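Dimethyladenosine transferase, putative (Plasmodium falciparum, PDB 2H1R) probably transfers methyl groups from S-adenosyl-L-methionine to adenine bases of ribosomal RNA. Local coordinates at residues A[203-206]-A[207-210]; A[155-159]-A[160-164]. All coordinates share one frame; numbering follows the deposited sequence. Where two conformers were deposited one is given.

Contact 1 of 2, residues A[203-206]-A[207-210]; sequences TNFD and EWDN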
loop_
_atom_site.group_PDB
_atom_site.type_symbol
_atom_site.label_atom_id
_atom_site.label_comp_id
_atom_site.label_asym_id
_atom_site.label_seq_id
_atom_site.Cartn_x
_atom_site.Cartn_y
_atom_site.Cartn_z
ATOM N N THR A 203 -8.400 -11.016 -2.817
ATOM C CA THR A 203 -9.318 -9.888 -3.081
ATOM C C THR A 203 -9.126 -9.277 -4.469
ATOM O O THR A 203 -8.002 -9.064 -4.897
ATOM C CB THR A 203 -9.078 -8.771 -2.056
ATOM O OG1 THR A 203 -9.319 -9.301 -0.762
ATOM C CG2 THR A 203 -10.042 -7.608 -2.301
ATOM N N ASN A 204 -10.219 -9.012 -5.175
ATOM C CA ASN A 204 -10.166 -8.323 -6.440
ATOM C C ASN A 204 -9.946 -6.849 -6.162
ATOM O O ASN A 204 -10.879 -6.134 -5.721
ATOM C CB ASN A 204 -11.461 -8.549 -7.215
ATOM C CG ASN A 204 -11.488 -7.812 -8.526
ATOM O OD1 ASN A 204 -10.627 -6.987 -8.806
ATOM N ND2 ASN A 204 -12.487 -8.107 -9.348
ATOM N N PHE A 205 -8.701 -6.413 -6.334
ATOM C CA PHE A 205 -8.318 -5.060 -5.931
ATOM C C PHE A 205 -9.074 -3.940 -6.638
ATOM O O PHE A 205 -9.374 -2.923 -5.998
ATOM C CB PHE A 205 -6.811 -4.835 -6.024
ATOM C CG PHE A 205 -6.390 -3.481 -5.555
ATOM C CD1 PHE A 205 -6.307 -3.202 -4.215
ATOM C CD2 PHE A 205 -6.152 -2.461 -6.462
ATOM C CE1 PHE A 205 -5.937 -1.924 -3.766
ATOM C CE2 PHE A 205 -5.783 -1.182 -6.025
ATOM C CZ PHE A 205 -5.674 -0.926 -4.663
ATOM N N ASP A 206 -9.387 -4.121 -7.926
ATOM C CA ASP A 206 -10.199 -3.160 -8.682
ATOM C C ASP A 206 -11.557 -2.897 -8.021
ATOM O O ASP A 206 -11.961 -1.741 -7.855
ATOM C CB ASP A 206 -10.398 -3.590 -10.151
ATOM C CG ASP A 206 -9.069 -3.655 -10.928
ATOM O OD1 ASP A 206 -8.118 -2.949 -10.514
ATOM O OD2 ASP A 206 -8.970 -4.396 -11.950
ATOM N N GLU A 207 -12.241 -3.957 -7.612
ATOM C CA GLU A 207 -13.561 -3.790 -7.007
ATOM C C GLU A 207 -13.466 -3.278 -5.560
ATOM O O GLU A 207 -14.311 -2.493 -5.136
ATOM C CB GLU A 207 -14.322 -5.123 -6.996
ATOM C CG GLU A 207 -14.861 -5.562 -8.324
ATOM C CD GLU A 207 -16.117 -6.413 -8.174
ATOM O OE1 GLU A 207 -16.187 -7.482 -8.848
ATOM O OE2 GLU A 207 -17.017 -6.021 -7.386
ATOM N N TRP A 208 -12.502 -3.788 -4.800
ATOM C CA TRP A 208 -12.237 -3.329 -3.421
ATOM C C TRP A 208 -11.978 -1.838 -3.393
ATOM O O TRP A 208 -12.605 -1.108 -2.650
ATOM C CB TRP A 208 -10.995 -4.040 -2.874
ATOM C CG TRP A 208 -10.454 -3.539 -1.551
ATOM C CD1 TRP A 208 -9.403 -2.687 -1.364
ATOM C CD2 TRP A 208 -10.910 -3.902 -0.247
ATOM N NE1 TRP A 208 -9.170 -2.509 -0.020
ATOM C CE2 TRP A 208 -10.087 -3.235 0.690
ATOM C CE3 TRP A 208 -11.930 -4.732 0.227
ATOM C CZ2 TRP A 208 -10.264 -3.377 2.075
ATOM C CZ3 TRP A 208 -12.097 -4.860 1.611
ATOM C CH2 TRP A 208 -11.266 -4.200 2.501
ATOM N N ASP A 209 -11.057 -1.380 -4.230
ATOM C CA ASP A 209 -10.695 0.025 -4.240
ATOM C C ASP A 209 -11.875 0.904 -4.701
ATOM O O ASP A 209 -12.040 2.034 -4.222
ATOM C CB ASP A 209 -9.435 0.285 -5.079
ATOM C CG ASP A 209 -8.889 1.689 -4.882
ATOM O OD1 ASP A 209 -8.515 2.073 -3.732
ATOM O OD2 ASP A 209 -8.876 2.408 -5.884
ATOM N N ASN A 210 -12.699 0.405 -5.617
ATOM C CA ASN A 210 -13.832 1.219 -6.068
ATOM C C ASN A 210 -14.927 1.325 -5.021
ATOM O O ASN A 210 -15.547 2.394 -4.867
ATOM C CB ASN A 210 -14.420 0.709 -7.384
ATOM C CG ASN A 210 -13.555 1.033 -8.573
ATOM O OD1 ASN A 210 -12.646 1.864 -8.504
ATOM N ND2 ASN A 210 -13.838 0.387 -9.684
HETATM O O HOH W 1 -14.433 -9.838 -8.665
#

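Contact 2 of 2, residues A[155-159]-A[160-164]; sequences SNYSR and LTINV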
loop_
_atom_site.group_PDB
_atom_site.type_symbol
_atom_site.label_atom_id
_atom_site.label_comp_id
_atom_site.label_asym_id
_atom_site.label_seq_id
_atom_site.Cartn_x
_atom_site.Cartn_y
_atom_site.Cartn_z
ATOM N N SER A 155 -9.703 11.311 12.308
ATOM C CA SER A 155 -10.069 12.017 11.085
ATOM C C SER A 155 -9.066 11.846 9.948
ATOM O O SER A 155 -9.405 12.123 8.800
ATOM C CB SER A 155 -10.320 13.511 11.342
ATOM O OG SER A 155 -11.443 13.669 12.197
ATOM N N ASN A 156 -7.856 11.401 10.261
ATOM C CA ASN A 156 -6.841 11.159 9.176
ATOM C C ASN A 156 -6.879 9.689 8.690
ATOM O O ASN A 156 -6.032 9.256 7.895
ATOM C CB ASN A 156 -5.401 11.548 9.609
ATOM C CG ASN A 156 -4.892 10.696 10.752
ATOM O OD1 ASN A 156 -5.671 10.157 11.554
ATOM N ND2 ASN A 156 -3.561 10.543 10.834
ATOM N N TYR A 157 -7.859 8.931 9.143
ATOM C CA TYR A 157 -8.026 7.513 8.707
ATOM C C TYR A 157 -8.726 7.524 7.356
ATOM O O TYR A 157 -9.727 8.194 7.198
ATOM C CB TYR A 157 -8.826 6.793 9.779
ATOM C CG TYR A 157 -9.136 5.331 9.558
ATOM C CD1 TYR A 157 -8.145 4.359 9.691
ATOM C CD2 TYR A 157 -10.434 4.925 9.249
ATOM C CE1 TYR A 157 -8.444 2.986 9.556
ATOM C CE2 TYR A 157 -10.742 3.574 9.115
ATOM C CZ TYR A 157 -9.732 2.617 9.229
ATOM O OH TYR A 157 -10.043 1.277 9.084
ATOM N N SER A 158 -8.174 6.811 6.363
ATOM C CA SER A 158 -8.612 7.020 4.972
ATOM C C SER A 158 -8.606 5.711 4.162
ATOM O O SER A 158 -8.254 4.634 4.704
ATOM C CB SER A 158 -7.742 8.082 4.286
ATOM O OG SER A 158 -6.449 7.547 4.011
ATOM N N ARG A 159 -9.006 5.823 2.901
ATOM C CA ARG A 159 -8.970 4.675 1.966
ATOM C C ARG A 159 -7.539 4.119 1.894
ATOM O O ARG A 159 -7.349 2.909 1.934
ATOM C CB ARG A 159 -9.439 5.119 0.599
ATOM C CG ARG A 159 -9.470 3.986 -0.460
ATOM C CD ARG A 159 -10.038 4.489 -1.759
ATOM N NE ARG A 159 -9.446 5.765 -2.165
ATOM C CZ ARG A 159 -8.405 5.882 -2.983
ATOM N NH1 ARG A 159 -7.925 7.084 -3.273
ATOM N NH2 ARG A 159 -7.843 4.807 -3.525
ATOM N N LEU A 160 -6.537 4.998 1.866
ATOM C CA LEU A 160 -5.130 4.546 1.894
ATOM C C LEU A 160 -4.873 3.616 3.046
ATOM O O LEU A 160 -4.306 2.514 2.873
ATOM C CB LEU A 160 -4.159 5.739 2.018
ATOM C CG LEU A 160 -2.733 5.398 2.493
ATOM C CD1 LEU A 160 -2.001 4.561 1.420
ATOM C CD2 LEU A 160 -1.932 6.676 2.834
ATOM N N THR A 161 -5.268 4.057 4.246
ATOM C CA THR A 161 -5.079 3.281 5.451
ATOM C C THR A 161 -5.689 1.908 5.376
ATOM O O THR A 161 -5.043 0.917 5.762
ATOM C CB THR A 161 -5.643 3.984 6.739
ATOM O OG1 THR A 161 -5.370 5.394 6.695
ATOM C CG2 THR A 161 -5.036 3.356 7.949
ATOM N N ILE A 162 -6.929 1.821 4.907
ATOM C CA ILE A 162 -7.571 0.514 4.871
ATOM C C ILE A 162 -6.925 -0.395 3.805
ATOM O O ILE A 162 -6.724 -1.576 4.069
ATOM C CB ILE A 162 -9.103 0.604 4.723
ATOM C CG1 ILE A 162 -9.704 1.303 5.938
ATOM C CG2 ILE A 162 -9.731 -0.806 4.661
ATOM C CD1 ILE A 162 -11.282 1.367 5.937
ATOM N N ASN A 163 -6.586 0.162 2.648
ATOM C CA ASN A 163 -5.812 -0.579 1.612
ATOM C C ASN A 163 -4.563 -1.217 2.153
ATOM O O ASN A 163 -4.345 -2.448 2.015
ATOM C CB ASN A 163 -5.507 0.299 0.422
ATOM C CG ASN A 163 -6.678 0.386 -0.521
ATOM O OD1 ASN A 163 -7.470 -0.534 -0.591
ATOM N ND2 ASN A 163 -6.811 1.478 -1.218
ATOM N N VAL A 164 -3.773 -0.410 2.851
ATOM C CA VAL A 164 -2.545 -0.896 3.496
ATOM C C VAL A 164 -2.817 -2.020 4.497
ATOM O O VAL A 164 -2.107 -3.069 4.501
ATOM C CB VAL A 164 -1.771 0.291 4.150
ATOM C CG1 VAL A 164 -0.569 -0.198 4.954
ATOM C CG2 VAL A 164 -1.285 1.215 3.084
#

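Contact 1 of 2, residues A[203-206]-A[207-210]
Asp209 lays its CB over one face of the Phe205 ring, 4.2 Å from the ring centroid and 21° off the normal, a CH-pi contact one helical turn apart. Both side chains run the same way, and the carboxylate lies almost parallel to the ring. Phe205 gets there with its CG anti to the backbone N (chi1 -177°). Just ahead of the cap, Thr203 CG2 meets Trp208 CB at 3.7 Å. Asn204 is the N-cap of helix 205-216: its OD1 accepts a weak bond from Asp206 N, while its carbonyl O takes a straight bond from Trp208 N (3.0 Å, 172°). Asp209 N to Phe205 O (2.9 Å) and Asn210 N to Asp206 O continue the helical pattern. A water accepts from Asn204 ND2 (2.7 Å) and donates to Glu207 OE1 (2.9 Å).

Further out, Trp208 packs on helices 159-167 and 279-291, Glu207 is gripped by His295, Asn290 and the backbone N of Phe296, and Asp209 by salt bridges to Arg159 and Arg213. The carboxylate of the buried Glu207 has several donors, which would probably favour its ionised form, and Asp206, Glu207 and Asp209, near the helix start, may also be favoured by the helix dipole.

Contact 2 of 2, residues A[155-159]-A[160-164]
Tyr157 and Thr161 meet where the loop enters helix 159-167, and the apolar contacts centre on the tyrosine ring. Thr161 CG2 packs 3.7 Å from Tyr157 CD1, the two side chains crossing at about a right angle. At the phenolic end Ile162 CG1 lies 3.5 Å from Tyr157 CZ, with Ile162 CD1 also close to the ring. The tyrosine's CG is anti to its own N, which swings the ring forward along the helix start.

Hydrogen bonds define the cap. Ser158 is the N-cap residue, and its backbone N donates to Thr161 OG1 (3.2 Å, 155°), the reverse half of a capping box, with a threonine at the third helical position returning to the cap. That hydroxyl sits beside the backbone N of Thr161 (chi1 -40°), facing back toward the loop, and also bonds to Arg147 O. Ile162 N donates to Ser158 O in the carbonyl plane (3.1 Å), and Asn163 N to Arg159 O almost straight (2.9 Å).

Among the polar side chains, Arg159 and Asn163 run side by side, Arg159 CG lying 3.7 Å from Asn163 ND2, with guanidinium and amide planes 78° apart. Arg159 NH2 forms a salt bridge with Asp209 OD1, which Asn163 ND2 probably also hydrogen-bonds.

Tyr157 OH bonds to Leu277 O, just ahead of helix 279-291. Leu160 packs on helix 142-148, and Ile162 touches both helix 205-216 and helix 279-291, so the start of helix 159-167 is wedged among three helices, and the helix runs on into strand 168-176 at the edge of the mixed sheet.

Overall arrangement
Contacts 1 and 2 are both helix starts with an N-cap residue, and their helices, 205-216 and 159-167, pack together. Asp209 OD1 bridges them directly, with a salt bridge to Arg159 NH2 (2.8 Å) and probably a hydrogen bond to Asn163 ND2, while Trp208 CZ2 packs on Ile162 CG2. Contact 2 is the more buried, with half of its touching residues inside; both lie in the rRNA adenine dimethylase region, which makes up most of this piece of the longer protein. Contact 1 is acidic, with exposed cap residues and a water link. Their caps also differ: in contact 1 a backbone N donates weakly to the Asn204 side chain, in contact 2 the cap's own backbone N donates to a threonine hydroxyl.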